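Local coordinates for coelenterazine-binding protein with bound coelenterazine (Renilla muelleri, PDB 2HPS) that binds the luciferin coelenterazine and, very probably, makes it available for reaction with luciferase and oxygen only when calcium is bound, at residues K17-R22 and D166-L171; A44-L49 and K125-A130; Q59-V64 and L105-C110; L176-A179 and D183-D186. All coordinates share one frame; numbering follows the deposited sequence. Where two conformers were deposited one is given.

Contact 1: residues K17-R22 and D166-L171. With CTZ (c2-hydroxy-coelenterazine), chain B.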
# COMPACT_ATOMS: atom_id res chain seq x y z
N LYS A 17 3.29 -4.01 9.72
CA LYS A 17 4.46 -4.85 9.47
C LYS A 17 4.35 -5.64 8.15
O LYS A 17 5.34 -5.87 7.45
CB LYS A 17 4.71 -5.80 10.67
CG LYS A 17 6.07 -6.50 10.59
CD LYS A 17 6.36 -7.46 11.76
CE LYS A 17 7.64 -8.26 11.45
NZ LYS A 17 7.92 -9.25 12.54
N THR A 18 3.13 -6.05 7.81
CA THR A 18 2.88 -6.77 6.57
C THR A 18 3.19 -5.84 5.39
O THR A 18 3.88 -6.23 4.43
CB THR A 18 1.43 -7.27 6.57
OG1 THR A 18 1.25 -8.12 7.72
CG2 THR A 18 1.14 -8.08 5.31
N ARG A 19 2.74 -4.60 5.51
CA ARG A 19 3.00 -3.57 4.50
C ARG A 19 4.50 -3.30 4.39
O ARG A 19 5.05 -3.23 3.30
CB ARG A 19 2.27 -2.29 4.91
CG ARG A 19 2.55 -1.10 4.02
CD ARG A 19 1.84 0.13 4.59
NE ARG A 19 2.39 1.37 4.02
CZ ARG A 19 2.27 2.58 4.58
NH1 ARG A 19 1.61 2.75 5.73
NH2 ARG A 19 2.81 3.63 3.98
N MSE A 20 5.17 -3.18 5.53
CA MSE A 20 6.57 -2.82 5.50
C MSE A 20 7.43 -3.94 4.96
O MSE A 20 8.48 -3.69 4.33
CB MSE A 20 7.03 -2.37 6.88
CG MSE A 20 6.38 -1.09 7.37
SE MSE A 20 6.82 0.41 6.21
CE MSE A 20 5.39 0.58 5.06
N GLN A 21 6.99 -5.18 5.17
CA GLN A 21 7.74 -6.32 4.67
C GLN A 21 7.77 -6.32 3.15
O GLN A 21 8.71 -6.87 2.56
CB GLN A 21 7.22 -7.66 5.21
CG GLN A 21 7.70 -7.92 6.61
CD GLN A 21 7.89 -9.38 6.97
OE1 GLN A 21 7.48 -10.30 6.25
NE2 GLN A 21 8.51 -9.60 8.11
N ARG A 22 6.78 -5.68 2.53
CA ARG A 22 6.76 -5.53 1.08
C ARG A 22 7.86 -4.59 0.58
O ARG A 22 8.27 -4.68 -0.58
CB ARG A 22 5.38 -5.05 0.58
CG ARG A 22 4.25 -6.05 0.84
CD ARG A 22 4.53 -7.40 0.19
NE ARG A 22 4.94 -7.25 -1.21
CZ ARG A 22 5.43 -8.23 -1.96
NH1 ARG A 22 5.79 -7.99 -3.21
NH2 ARG A 22 5.57 -9.46 -1.47
N ASP A 166 -9.82 1.11 5.27
CA ASP A 166 -9.93 0.08 6.29
C ASP A 166 -8.54 -0.45 6.68
O ASP A 166 -8.23 -0.61 7.87
CB ASP A 166 -10.75 -1.02 5.62
CG ASP A 166 -11.03 -2.19 6.51
OD1 ASP A 166 -10.62 -2.18 7.70
OD2 ASP A 166 -11.68 -3.13 5.99
N PHE A 167 -7.69 -0.66 5.69
CA PHE A 167 -6.32 -1.11 5.97
C PHE A 167 -5.54 -0.06 6.77
O PHE A 167 -4.92 -0.38 7.77
CB PHE A 167 -5.59 -1.46 4.69
CG PHE A 167 -4.23 -2.06 4.94
CD1 PHE A 167 -4.10 -3.41 5.25
CD2 PHE A 167 -3.08 -1.27 4.91
CE1 PHE A 167 -2.85 -3.98 5.51
CE2 PHE A 167 -1.81 -1.83 5.16
CZ PHE A 167 -1.70 -3.19 5.45
N LEU A 168 -5.58 1.19 6.31
CA LEU A 168 -4.74 2.23 6.93
C LEU A 168 -5.20 2.70 8.31
O LEU A 168 -4.36 3.02 9.16
CB LEU A 168 -4.59 3.43 5.97
CG LEU A 168 -3.72 3.22 4.73
CD1 LEU A 168 -3.75 4.52 3.92
CD2 LEU A 168 -2.28 2.81 5.07
N PHE A 169 -6.51 2.74 8.55
CA PHE A 169 -7.05 3.32 9.77
C PHE A 169 -7.87 2.39 10.66
O PHE A 169 -8.21 2.76 11.79
CB PHE A 169 -7.90 4.56 9.45
CG PHE A 169 -7.13 5.62 8.72
CD1 PHE A 169 -6.13 6.32 9.36
CD2 PHE A 169 -7.40 5.90 7.38
CE1 PHE A 169 -5.41 7.30 8.69
CE2 PHE A 169 -6.69 6.87 6.71
CZ PHE A 169 -5.69 7.56 7.36
N GLY A 170 -8.21 1.21 10.14
CA GLY A 170 -9.05 0.26 10.87
C GLY A 170 -8.37 -0.28 12.12
O GLY A 170 -7.20 -0.63 12.08
N LEU A 171 -9.11 -0.32 13.22
CA LEU A 171 -8.61 -0.87 14.48
C LEU A 171 -9.13 -2.27 14.71
O LEU A 171 -8.62 -3.00 15.57
CB LEU A 171 -9.04 0.01 15.66
CG LEU A 171 -8.51 1.45 15.65
CD1 LEU A 171 -9.04 2.21 16.86
CD2 LEU A 171 -7.02 1.48 15.59
N1 CTZ B . 1.54 -2.61 -2.50
C2 CTZ B . 2.88 -2.73 -2.68
C3 CTZ B . 3.11 -4.17 -2.56
N4 CTZ B . 1.96 -4.81 -2.34
C5 CTZ B . 1.70 -6.12 -2.16
C6 CTZ B . 0.38 -6.51 -1.91
N7 CTZ B . -0.62 -5.60 -1.86
C8 CTZ B . -0.39 -4.28 -2.05
C9 CTZ B . 1.01 -3.86 -2.29
C10 CTZ B . 3.86 -1.60 -2.92
C11 CTZ B . 3.83 -0.73 -1.69
C12 CTZ B . 3.32 0.56 -1.78
C13 CTZ B . 3.26 1.39 -0.66
C14 CTZ B . 3.75 0.90 0.55
C15 CTZ B . 4.26 -0.41 0.65
C16 CTZ B . 4.31 -1.23 -0.48
O17 CTZ B . 3.70 1.70 1.65
O18 CTZ B . 4.25 -4.77 -2.64
C19 CTZ B . 0.07 -7.95 -1.75
C20 CTZ B . 0.95 -8.82 -1.12
C21 CTZ B . 0.63 -10.17 -0.99
C22 CTZ B . -0.57 -10.66 -1.51
C23 CTZ B . -1.46 -9.81 -2.15
C24 CTZ B . -1.14 -8.45 -2.28
O25 CTZ B . -0.85 -11.99 -1.37
C26 CTZ B . -1.47 -3.23 -1.98
C27 CTZ B . -2.14 -3.11 -3.32
C28 CTZ B . -2.03 -1.96 -4.09
C29 CTZ B . -2.67 -1.90 -5.33
C30 CTZ B . -3.40 -3.01 -5.80
C31 CTZ B . -3.52 -4.16 -5.02
C32 CTZ B . -2.89 -4.21 -3.77
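The backbones of R19 and F167, on the last turns of helices 6-21 and 157-169, come no closer than 9.8 Å between CA atoms, so side chains must span the gap. The ring of F167, its CG anti to the backbone N (chi1 -174°), presents its edge to R19, with CZ 4.1 Å from R19 CB. R19 runs past this edge, its guanidinium plane turned 68° from the ring, and continues, extended from CG to NE, to the hydroxyl of coelenterazine's hydroxybenzyl group. There R19 NE gives a nearly straight hydrogen bond to ligand O17 (2.7 Å, 163°), while NH2 adds a weak, bent one; R19 NH1 lies 3.9 Å from L168 CD2. With an alanine here, O17 would probably lose two of its donors and F167 and L168 the surface they rest against. R22, bent at chi2 and chi3, bonds the ligand carbonyl, NE to O18 at 2.9 Å, in the guanidinium plane. Y36 OH bonds both the ligand and R19 NH2, and D134 forms a salt bridge with R22. The contact joins the first and fourth EF-hand regions within the coelenterazine pocket, with helix 51-68 touching R19 through V64 and L68, and Y181 stacking on F167.

Contact 2: residues A44-L49 and K125-A130. With CTZ (c2-hydroxy-coelenterazine), chain B.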
# COMPACT_ATOMS: atom_id res chain seq x y z
N ALA A 44 5.99 3.53 -11.93
CA ALA A 44 6.15 4.38 -13.12
C ALA A 44 6.37 3.54 -14.39
O ALA A 44 5.86 3.86 -15.47
CB ALA A 44 7.32 5.35 -12.90
N LYS A 45 7.13 2.47 -14.26
CA LYS A 45 7.43 1.60 -15.41
C LYS A 45 6.18 0.88 -15.94
O LYS A 45 5.90 0.93 -17.14
CB LYS A 45 8.53 0.59 -15.04
CG LYS A 45 9.03 -0.24 -16.22
CD LYS A 45 10.27 -1.05 -15.81
CE LYS A 45 11.14 -1.43 -16.99
NZ LYS A 45 12.40 -2.07 -16.48
N ILE A 46 5.43 0.23 -15.06
CA ILE A 46 4.27 -0.54 -15.51
C ILE A 46 3.18 0.40 -16.07
O ILE A 46 2.53 0.08 -17.06
CB ILE A 46 3.71 -1.49 -14.40
CG1 ILE A 46 2.59 -2.39 -14.94
CG2 ILE A 46 3.23 -0.71 -13.18
CD1 ILE A 46 3.07 -3.43 -15.93
N ALA A 47 3.03 1.58 -15.46
CA ALA A 47 2.00 2.54 -15.90
C ALA A 47 2.46 3.36 -17.12
O ALA A 47 1.67 4.11 -17.72
CB ALA A 47 1.60 3.46 -14.76
N LYS A 48 3.74 3.23 -17.47
CA LYS A 48 4.36 4.02 -18.54
C LYS A 48 4.15 5.53 -18.30
O LYS A 48 3.77 6.27 -19.22
CB LYS A 48 3.85 3.59 -19.92
CG LYS A 48 4.13 2.11 -20.26
CD LYS A 48 4.04 1.83 -21.77
N LEU A 49 4.39 5.97 -17.07
CA LEU A 49 4.16 7.36 -16.67
C LEU A 49 5.13 8.30 -17.39
O LEU A 49 6.28 7.94 -17.65
CB LEU A 49 4.30 7.55 -15.15
CG LEU A 49 3.30 6.84 -14.22
CD1 LEU A 49 3.58 7.20 -12.77
CD2 LEU A 49 1.87 7.20 -14.58
N LYS A 125 -3.88 -7.38 -11.85
CA LYS A 125 -2.81 -8.39 -11.78
C LYS A 125 -1.48 -7.89 -12.37
O LYS A 125 -0.41 -8.11 -11.78
CB LYS A 125 -3.27 -9.68 -12.46
CG LYS A 125 -2.28 -10.86 -12.42
CD LYS A 125 -2.88 -12.07 -13.16
CE LYS A 125 -1.89 -13.24 -13.29
NZ LYS A 125 -0.76 -12.93 -14.24
N ALA A 126 -1.54 -7.21 -13.52
CA ALA A 126 -0.33 -6.67 -14.17
C ALA A 126 0.35 -5.66 -13.26
O ALA A 126 1.59 -5.67 -13.11
CB ALA A 126 -0.67 -6.03 -15.52
N PHE A 127 -0.45 -4.80 -12.64
CA PHE A 127 0.09 -3.79 -11.73
C PHE A 127 0.71 -4.42 -10.47
O PHE A 127 1.85 -4.14 -10.10
CB PHE A 127 -0.96 -2.74 -11.36
CG PHE A 127 -0.47 -1.72 -10.36
CD1 PHE A 127 0.15 -0.55 -10.79
CD2 PHE A 127 -0.58 -1.96 -8.99
CE1 PHE A 127 0.63 0.37 -9.87
CE2 PHE A 127 -0.11 -1.03 -8.06
CZ PHE A 127 0.50 0.13 -8.51
N LEU A 128 -0.06 -5.29 -9.83
CA LEU A 128 0.39 -5.91 -8.59
C LEU A 128 1.66 -6.74 -8.79
O LEU A 128 2.55 -6.73 -7.94
CB LEU A 128 -0.73 -6.74 -7.98
CG LEU A 128 -0.39 -7.36 -6.64
CD1 LEU A 128 0.06 -6.27 -5.63
CD2 LEU A 128 -1.62 -8.11 -6.11
N GLN A 129 1.74 -7.46 -9.91
CA GLN A 129 2.93 -8.28 -10.18
C GLN A 129 4.12 -7.46 -10.69
O GLN A 129 5.26 -7.96 -10.72
CB GLN A 129 2.59 -9.42 -11.12
CG GLN A 129 1.65 -10.43 -10.44
CD GLN A 129 1.37 -11.62 -11.32
OE1 GLN A 129 1.12 -11.46 -12.52
NE2 GLN A 129 1.42 -12.82 -10.75
N ALA A 130 3.88 -6.23 -11.12
CA ALA A 130 4.98 -5.31 -11.42
C ALA A 130 5.57 -4.77 -10.14
O ALA A 130 6.80 -4.76 -9.97
CB ALA A 130 4.51 -4.18 -12.34
N1 CTZ B . 1.54 -2.61 -2.50
C2 CTZ B . 2.88 -2.73 -2.68
C3 CTZ B . 3.11 -4.17 -2.56
N4 CTZ B . 1.96 -4.81 -2.34
C5 CTZ B . 1.70 -6.12 -2.16
C6 CTZ B . 0.38 -6.51 -1.91
N7 CTZ B . -0.62 -5.60 -1.86
C8 CTZ B . -0.39 -4.28 -2.05
C9 CTZ B . 1.01 -3.86 -2.29
C10 CTZ B . 3.86 -1.60 -2.92
C11 CTZ B . 3.83 -0.73 -1.69
C12 CTZ B . 3.32 0.56 -1.78
C13 CTZ B . 3.26 1.39 -0.66
C14 CTZ B . 3.75 0.90 0.55
C15 CTZ B . 4.26 -0.41 0.65
C16 CTZ B . 4.31 -1.23 -0.48
O17 CTZ B . 3.70 1.70 1.65
O18 CTZ B . 4.25 -4.77 -2.64
C19 CTZ B . 0.07 -7.95 -1.75
C20 CTZ B . 0.95 -8.82 -1.12
C21 CTZ B . 0.63 -10.17 -0.99
C22 CTZ B . -0.57 -10.66 -1.51
C23 CTZ B . -1.46 -9.81 -2.15
C24 CTZ B . -1.14 -8.45 -2.28
O25 CTZ B . -0.85 -11.99 -1.37
C26 CTZ B . -1.47 -3.23 -1.98
C27 CTZ B . -2.14 -3.11 -3.32
C28 CTZ B . -2.03 -1.96 -4.09
C29 CTZ B . -2.67 -1.90 -5.33
C30 CTZ B . -3.40 -3.01 -5.80
C31 CTZ B . -3.52 -4.16 -5.02
C32 CTZ B . -2.89 -4.21 -3.77
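I46 lies across the methyl group of A130, its CB 3.5 Å from A130 CB, a tighter carbon pair than usual. The CA atoms of the same two residues are 6.3 Å apart, close enough for short side chains to meet. CG1 of I46 is anti to the backbone N (chi1 -174°), which carries the longer branch along the other helix: CG1 and CD1 both lie 3.9 Å from A126 O. The other branch, CG2, reaches F127, approaching CD1 of the ring obliquely at 3.9 Å. I46 is spread over three residues spaced along one side of helix 121-131, and the contact is wholly apolar between side chains.

F127 links this outer patch to the pocket. While CD1 faces I46, CE2 on the other side of the ring is 3.8 Å from C29 of the benzyl group of coelenterazine. L128, pointing away from I46, touches the ligand core instead, with CD1 3.7 Å from C6. K125 NZ donates to Q129 OE1, one turn on, and forms a salt bridge with D137; Q129 NE2 bonds D137 and L135 O.

The contact joins helix 33-47 of the first EF-hand region to helix 121-131, which follows the third EF-hand loop, a probable calcium site. Helix 33-47 closes beyond I46 in a Schellman motif, K48 taking a positive phi, and the chain turns toward helix 51-68, where L49 meets A54 and T57. Helix 102-111 fills in beside the pair, A47 touching C110 and F127 packing on M107, C110 and I111, while helix 137-147 covers the K125, L128 and Q129 side of helix 121-131.

Contact 3: residues Q59-V64 and L105-C110. With CTZ (c2-hydroxy-coelenterazine), chain B.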
# COMPACT_ATOMS: atom_id res chain seq x y z
N GLN A 59 7.89 11.70 -5.54
CA GLN A 59 7.80 12.70 -4.49
C GLN A 59 6.78 12.30 -3.42
O GLN A 59 7.01 12.53 -2.23
CB GLN A 59 7.48 14.07 -5.09
CG GLN A 59 8.68 14.69 -5.81
CD GLN A 59 9.87 14.95 -4.89
OE1 GLN A 59 9.70 15.33 -3.73
NE2 GLN A 59 11.08 14.73 -5.40
N GLU A 60 5.68 11.67 -3.84
CA GLU A 60 4.67 11.26 -2.85
C GLU A 60 5.24 10.14 -2.00
O GLU A 60 5.10 10.15 -0.77
CB GLU A 60 3.34 10.87 -3.51
CG GLU A 60 2.23 10.47 -2.49
CD GLU A 60 1.85 11.57 -1.47
OE1 GLU A 60 2.28 12.76 -1.56
OE2 GLU A 60 1.10 11.24 -0.52
N PHE A 61 5.92 9.18 -2.64
CA PHE A 61 6.60 8.14 -1.86
C PHE A 61 7.64 8.70 -0.89
O PHE A 61 7.77 8.21 0.23
CB PHE A 61 7.20 7.06 -2.77
CG PHE A 61 6.21 5.98 -3.11
CD1 PHE A 61 5.13 6.25 -3.95
CD2 PHE A 61 6.35 4.70 -2.57
CE1 PHE A 61 4.18 5.23 -4.26
CE2 PHE A 61 5.42 3.69 -2.86
CZ PHE A 61 4.34 3.96 -3.72
N LEU A 62 8.38 9.73 -1.30
CA LEU A 62 9.36 10.34 -0.41
C LEU A 62 8.68 11.02 0.77
O LEU A 62 9.17 10.96 1.89
CB LEU A 62 10.25 11.34 -1.16
CG LEU A 62 11.21 10.74 -2.18
CD1 LEU A 62 11.88 11.89 -2.93
CD2 LEU A 62 12.25 9.81 -1.55
N ARG A 63 7.54 11.66 0.51
CA ARG A 63 6.78 12.33 1.56
C ARG A 63 6.34 11.33 2.65
O ARG A 63 6.49 11.59 3.85
CB ARG A 63 5.57 13.05 0.96
CG ARG A 63 4.89 14.03 1.96
CD ARG A 63 3.67 14.69 1.31
NE ARG A 63 2.55 13.76 1.17
CZ ARG A 63 1.71 13.45 2.15
NH1 ARG A 63 1.85 14.00 3.36
NH2 ARG A 63 0.74 12.57 1.94
N VAL A 64 5.81 10.20 2.20
CA VAL A 64 5.43 9.10 3.09
C VAL A 64 6.68 8.48 3.74
O VAL A 64 6.66 8.21 4.94
CB VAL A 64 4.54 8.07 2.35
CG1 VAL A 64 4.18 6.88 3.24
CG2 VAL A 64 3.25 8.77 1.87
N LEU A 105 -4.41 6.48 -4.10
CA LEU A 105 -5.17 6.99 -5.26
C LEU A 105 -4.27 7.20 -6.48
O LEU A 105 -4.70 6.98 -7.63
CB LEU A 105 -5.92 8.28 -4.89
CG LEU A 105 -7.12 8.05 -3.96
CD1 LEU A 105 -7.74 9.36 -3.47
CD2 LEU A 105 -8.19 7.14 -4.61
N ILE A 106 -3.02 7.61 -6.25
CA ILE A 106 -2.02 7.62 -7.32
C ILE A 106 -1.84 6.22 -7.89
O ILE A 106 -1.88 6.03 -9.12
CB ILE A 106 -0.67 8.23 -6.87
CG1 ILE A 106 -0.85 9.73 -6.60
CG2 ILE A 106 0.46 7.94 -7.90
CD1 ILE A 106 0.44 10.41 -6.17
N MSE A 107 -1.68 5.22 -7.01
CA MSE A 107 -1.56 3.84 -7.46
C MSE A 107 -2.80 3.38 -8.21
O MSE A 107 -2.68 2.74 -9.24
CB MSE A 107 -1.25 2.90 -6.31
CG MSE A 107 0.05 3.27 -5.65
SE MSE A 107 0.49 2.03 -4.19
CE MSE A 107 0.61 0.77 -4.94
N TYR A 108 -3.99 3.73 -7.71
CA TYR A 108 -5.21 3.34 -8.41
C TYR A 108 -5.22 3.88 -9.84
O TYR A 108 -5.54 3.15 -10.79
CB TYR A 108 -6.48 3.74 -7.64
CG TYR A 108 -7.73 3.19 -8.32
CD1 TYR A 108 -8.23 1.94 -7.98
CD2 TYR A 108 -8.36 3.90 -9.35
CE1 TYR A 108 -9.35 1.40 -8.62
CE2 TYR A 108 -9.48 3.38 -10.00
CZ TYR A 108 -9.98 2.14 -9.63
OH TYR A 108 -11.08 1.60 -10.26
N ASP A 109 -4.89 5.17 -10.00
CA ASP A 109 -4.81 5.78 -11.34
C ASP A 109 -3.88 4.99 -12.26
O ASP A 109 -4.15 4.84 -13.45
CB ASP A 109 -4.33 7.21 -11.26
CG ASP A 109 -5.42 8.18 -10.81
OD1 ASP A 109 -6.58 7.74 -10.67
OD2 ASP A 109 -5.11 9.37 -10.63
N CYS A 110 -2.75 4.51 -11.70
CA CYS A 110 -1.79 3.73 -12.48
C CYS A 110 -2.37 2.39 -12.95
O CYS A 110 -2.07 1.92 -14.06
CB CYS A 110 -0.49 3.54 -11.69
SG CYS A 110 0.42 5.07 -11.44
N1 CTZ B . 1.54 -2.61 -2.50
C2 CTZ B . 2.88 -2.73 -2.68
C3 CTZ B . 3.11 -4.17 -2.56
N4 CTZ B . 1.96 -4.81 -2.34
C5 CTZ B . 1.70 -6.12 -2.16
C6 CTZ B . 0.38 -6.51 -1.91
N7 CTZ B . -0.62 -5.60 -1.86
C8 CTZ B . -0.39 -4.28 -2.05
C9 CTZ B . 1.01 -3.86 -2.29
C10 CTZ B . 3.86 -1.60 -2.92
C11 CTZ B . 3.83 -0.73 -1.69
C12 CTZ B . 3.32 0.56 -1.78
C13 CTZ B . 3.26 1.39 -0.66
C14 CTZ B . 3.75 0.90 0.55
C15 CTZ B . 4.26 -0.41 0.65
C16 CTZ B . 4.31 -1.23 -0.48
O17 CTZ B . 3.70 1.70 1.65
O18 CTZ B . 4.25 -4.77 -2.64
C19 CTZ B . 0.07 -7.95 -1.75
C20 CTZ B . 0.95 -8.82 -1.12
C21 CTZ B . 0.63 -10.17 -0.99
C22 CTZ B . -0.57 -10.66 -1.51
C23 CTZ B . -1.46 -9.81 -2.15
C24 CTZ B . -1.14 -8.45 -2.28
O25 CTZ B . -0.85 -11.99 -1.37
C26 CTZ B . -1.47 -3.23 -1.98
C27 CTZ B . -2.14 -3.11 -3.32
C28 CTZ B . -2.03 -1.96 -4.09
C29 CTZ B . -2.67 -1.90 -5.33
C30 CTZ B . -3.40 -3.01 -5.80
C31 CTZ B . -3.52 -4.16 -5.02
C32 CTZ B . -2.89 -4.21 -3.77
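The carboxylate of E60 is gripped side-on by R63, one turn further along the same helix. R63 NH2 meets the syn lone pair of E60 OE2 at 2.8 Å, and NE bonds OE1 at 2.9 Å, almost straight (170°) though well out of the carboxylate plane. Both oxygens lie close to the guanidinium plane, so the paired bonds fix the rotation of each group. With its acid thus turned along its own helix, E60 offers the other segment its aliphatic part: CB is 4.0 Å from CD1 of I106, and CG is nearly as close. A lysine in its place would probably leave R63 without its carboxylate and set two positive charges side by side.

Deeper in, selenomethionine M107 brings SE to the edge of the F61 ring, 4.3 Å from CZ. Both also touch coelenterazine: F61 CE2 lies obliquely 3.8 Å from C13 of the hydroxybenzyl ring, and M107, bent at chi3 (62°), carries its CE to 3.9 Å from C28 of the benzyl group.

The contact joins helices 51-68 and 102-111, of the second and third EF-hand regions, along a wall of the pocket. Helix 33-47 packs on F61 through I39 and I43, with Y36 meeting its ring; F127 of helix 121-131 lies against M107, and Y108 leans toward helix 157-169.

Contact 4: residues L176-A179 and D183-D186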
# COMPACT_ATOMS: atom_id res chain seq x y z
N LEU A 176 -11.19 -7.34 4.17
CA LEU A 176 -10.50 -6.48 3.20
C LEU A 176 -9.12 -6.13 3.72
O LEU A 176 -8.12 -6.24 2.99
CB LEU A 176 -11.31 -5.21 2.92
CG LEU A 176 -12.64 -5.42 2.16
CD1 LEU A 176 -13.39 -4.10 2.04
CD2 LEU A 176 -12.37 -6.03 0.78
N ALA A 177 -9.04 -5.74 4.99
CA ALA A 177 -7.73 -5.37 5.56
C ALA A 177 -6.82 -6.59 5.65
O ALA A 177 -5.60 -6.49 5.48
CB ALA A 177 -7.90 -4.71 6.90
N ASN A 178 -7.40 -7.76 5.92
CA ASN A 178 -6.63 -9.00 5.95
C ASN A 178 -6.11 -9.46 4.58
O ASN A 178 -5.26 -10.36 4.52
CB ASN A 178 -7.47 -10.13 6.57
CG ASN A 178 -7.56 -10.04 8.11
OD1 ASN A 178 -6.88 -9.23 8.77
ND2 ASN A 178 -8.41 -10.92 8.68
N ALA A 179 -6.62 -8.86 3.50
CA ALA A 179 -6.28 -9.31 2.15
C ALA A 179 -5.44 -8.32 1.34
O ALA A 179 -4.70 -8.74 0.43
CB ALA A 179 -7.54 -9.65 1.38
N ASP A 183 -1.55 -12.24 3.24
CA ASP A 183 -1.71 -12.82 4.57
C ASP A 183 -0.81 -12.06 5.54
O ASP A 183 0.38 -11.86 5.27
CB ASP A 183 -1.34 -14.31 4.58
CG ASP A 183 -2.29 -15.17 3.76
OD1 ASP A 183 -3.46 -14.76 3.50
OD2 ASP A 183 -1.87 -16.29 3.40
N LEU A 184 -1.39 -11.62 6.65
CA LEU A 184 -0.64 -10.80 7.60
C LEU A 184 0.50 -11.59 8.20
O LEU A 184 0.39 -12.81 8.44
CB LEU A 184 -1.53 -10.21 8.70
CG LEU A 184 -2.73 -9.33 8.29
CD1 LEU A 184 -3.42 -8.68 9.51
CD2 LEU A 184 -2.33 -8.25 7.27
N VAL A 185 1.61 -10.89 8.41
CA VAL A 185 2.84 -11.51 8.86
C VAL A 185 2.99 -11.40 10.37
O VAL A 185 2.60 -10.42 11.00
CB VAL A 185 4.12 -10.97 8.13
CG1 VAL A 185 3.95 -11.08 6.60
CG2 VAL A 185 4.45 -9.54 8.53
N ASP A 186 3.75 -12.48 11.06
CA ASP A 186 4.20 -12.38 12.47
C ASP A 186 5.39 -11.43 12.62
O ASP A 186 5.47 -10.73 13.63
CB ASP A 186 4.55 -13.77 12.99
CG ASP A 186 3.38 -14.73 12.96
OD1 ASP A 186 3.67 -15.94 12.84
OD2 ASP A 186 2.20 -14.33 13.07
O HOH W 1 -4.33 -11.97 6.66
O HOH W 2 -4.84 -12.60 3.01
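Water carries the polar part of the meeting between N178 and the pair D183 and L184. The carbonyl oxygen of N178 accepts from two water molecules. One, 2.8 Å from N178 O, in turn accepts from the backbone N of L184 at 3.0 Å. The other, 2.7 Å from N178 O, donates also to the carboxylate of D183, 2.6 Å from OD1. A single carbonyl near the end of a short, weakly bonded helix is thus tied to both the backbone and a side chain of the returning tail, and the two bridges span a gap that the protein groups do not close directly.

Van der Waals contact supplies the rest. L184 points toward the helix, and its CG lies anti to the carbonyl carbon (chi1 -58°), which sets both methyls against the helix. It crosses the N178 side chain at about a right angle, with L184 CD1 3.6 Å from the amide oxygen OD1. Its other methyl, CD2, lies 4.1 Å from the carbonyl oxygen of A177, so within segment 176-179 the nearest atoms to both methyls are oxygens. For N178 the stronger polar partners lie elsewhere: OD1 is hydrogen-bonded to Y11 OH, and ND2 to E173 OE2. These two bonds hold the amide at both ends and fix the surface that L184 meets.

The C-terminal tail folds back beside helix 175-180, against helix 6-21. L184 packs on Y11, R14 and T18 of that helix, where V185 N also bonds T18 OG1 and D186 forms a salt bridge with R14; L176 and A177 also pack on helix 157-169, and A177 on Y11 as well.

In the fold
Contacts 1 and 3 are buried, contacts 2 and 4 only partly so. The first three all reach the same coelenterazine, but differently: contact 1 supplies charged donors to its oxygens, whereas contacts 2 and 3 offer rings and aliphatic groups. Contacts 2 and 3 are neighbours, packed together through F127 and M107, and both lie nested within the long loop that contact 1 closes between helices 6-21 and 157-169. R19 meets V64, joining contacts 1 and 3. Contact 4, short in sequence and water-bridged, lies apart from contacts 2 and 3 but adjoins contact 1, its tail bonding T18 and F167 touching the A177 carbonyl.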